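Side-chain contact in 2,3,4,5-tetrahydropyridine-2,6-dicarboxylate N-succinyltransferase (Campylobacter jejuni, PDB 2RIJ), which probably transfers the succinyl group of succinyl-CoA to cyclic tetrahydrodipicolinate, the first step of the succinylase route to lysine: residues A320-E323 and G324-F327. Residues are numbered along the deposited sequence; the frame is centred on the assembly and turned at random.
Sequences AVLE and GTKF
Thr325 has OG1 beside its own backbone N (chi1 -44°), which turns the hydroxyl back to Leu322, while in Val321 CG1 stands anti to the backbone N and is carried to CZ of the Phe327 ring. The Leu322-Thr325 pair closes a type I beta turn, with Val321 and Phe327 packing beside it, where the chain leaves strand 320-321, the outermost strand of one parallel sheet of the left-handed beta-helix, for strand 326-329. The turn is held twice between the same two residues. Thr325 N donates to Leu322 O over 3.2 Å, approaching from above the carbonyl plane, 70° out of it; in return Leu322 N donates to Thr325 OG1, also 3.2 Å away, with an N-H...O angle of 145°. OG1 lies close against the start of the Leu322 side chain as well, 3.3 Å from its CB. Phe327 completes the corner: its CZ meets Val321 CG1 at 3.9 Å, the two side chains crossing at about a right angle and the methyl coming obliquely to the ring. Phe362 stacks edge-to-face on Phe327, and Met371 and Val373 of strand 371-375 pack on it too, so the corner links the beta-helix to the strands that follow it. Glu323 points out of the turn, its OE1 hydrogen-bonded to Ser284 OG. Gly324, predicted to bind succinyl-CoA, sits at the bend near Lys350, another residue predicted to do so, and Ser366 of a second subunit packs on Thr325. A water donates to Ala320 O at 2.7 Å and reaches Thr325 OG1 by a weak bond of 3.3 Å.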
loop_
_atom_site.group_PDB
_atom_site.type_symbol
_atom_site.label_atom_id
_atom_site.label_comp_id
_atom_site.label_asym_id
_atom_site.label_seq_id
_atom_site.Cartn_x
_atom_site.Cartn_y
_atom_site.Cartn_z
ATOM N N ALA A 320 -11.744 11.921 -6.747
ATOM C CA ALA A 320 -13.166 11.821 -6.471
ATOM C C ALA A 320 -13.470 11.782 -5.000
ATOM O O ALA A 320 -13.053 10.832 -4.292
ATOM C CB ALA A 320 -13.754 10.569 -7.168
ATOM N N VAL A 321 -14.211 12.785 -4.523
ATOM C CA VAL A 321 -14.597 12.915 -3.137
ATOM C C VAL A 321 -16.088 12.607 -3.040
ATOM O O VAL A 321 -16.965 13.481 -3.154
ATOM C CB VAL A 321 -14.277 14.340 -2.527
ATOM C CG1 VAL A 321 -14.676 14.412 -1.076
ATOM C CG2 VAL A 321 -12.828 14.690 -2.688
ATOM N N LEU A 322 -16.380 11.348 -2.775
ATOM C CA LEU A 322 -17.745 10.862 -2.733
ATOM C C LEU A 322 -18.142 10.597 -1.292
ATOM O O LEU A 322 -17.296 10.509 -0.383
ATOM C CB LEU A 322 -17.875 9.586 -3.586
ATOM C CG LEU A 322 -17.224 9.675 -4.975
ATOM C CD1 LEU A 322 -17.205 8.320 -5.668
ATOM C CD2 LEU A 322 -17.971 10.781 -5.786
ATOM N N GLU A 323 -19.438 10.462 -1.088
ATOM C CA GLU A 323 -20.006 10.304 0.247
ATOM C C GLU A 323 -19.407 9.114 1.000
ATOM O O GLU A 323 -19.202 9.164 2.225
ATOM C CB GLU A 323 -21.504 10.086 0.133
ATOM C CG GLU A 323 -22.299 11.283 -0.218
ATOM C CD GLU A 323 -23.790 10.940 -0.364
ATOM O OE1 GLU A 323 -24.313 10.179 0.486
ATOM O OE2 GLU A 323 -24.439 11.428 -1.333
ATOM N N GLY A 324 -19.132 8.045 0.261
ATOM C CA GLY A 324 -18.592 6.840 0.833
ATOM C C GLY A 324 -17.119 6.612 0.722
ATOM O O GLY A 324 -16.596 5.638 1.282
ATOM N N THR A 325 -16.418 7.470 0.001
ATOM C CA THR A 325 -14.971 7.405 0.010
ATOM C C THR A 325 -14.417 7.578 1.409
ATOM O O THR A 325 -14.840 8.471 2.150
ATOM C CB THR A 325 -14.374 8.494 -0.896
ATOM O OG1 THR A 325 -15.115 8.522 -2.103
ATOM C CG2 THR A 325 -12.950 8.251 -1.173
ATOM N N LYS A 326 -13.450 6.736 1.768
ATOM C CA LYS A 326 -12.747 6.888 3.037
ATOM C C LYS A 326 -11.446 7.641 2.848
ATOM O O LYS A 326 -10.732 7.433 1.870
ATOM C CB LYS A 326 -12.476 5.533 3.654
ATOM C CG LYS A 326 -13.745 4.787 4.061
ATOM C CD LYS A 326 -13.398 3.350 4.440
ATOM C CE LYS A 326 -14.604 2.617 4.892
ATOM N NZ LYS A 326 -14.164 1.292 5.382
ATOM N N PHE A 327 -11.150 8.504 3.810
ATOM C CA PHE A 327 -9.957 9.346 3.831
ATOM C C PHE A 327 -9.232 9.207 5.140
ATOM O O PHE A 327 -9.861 9.147 6.209
ATOM C CB PHE A 327 -10.319 10.841 3.667
ATOM C CG PHE A 327 -10.982 11.140 2.356
ATOM C CD1 PHE A 327 -10.221 11.400 1.205
ATOM C CD2 PHE A 327 -12.371 11.067 2.230
ATOM C CE1 PHE A 327 -10.845 11.631 -0.003
ATOM C CE2 PHE A 327 -12.969 11.279 1.003
ATOM C CZ PHE A 327 -12.224 11.542 -0.094
HETATM O O HOH W 1 -12.918 8.130 -4.564
#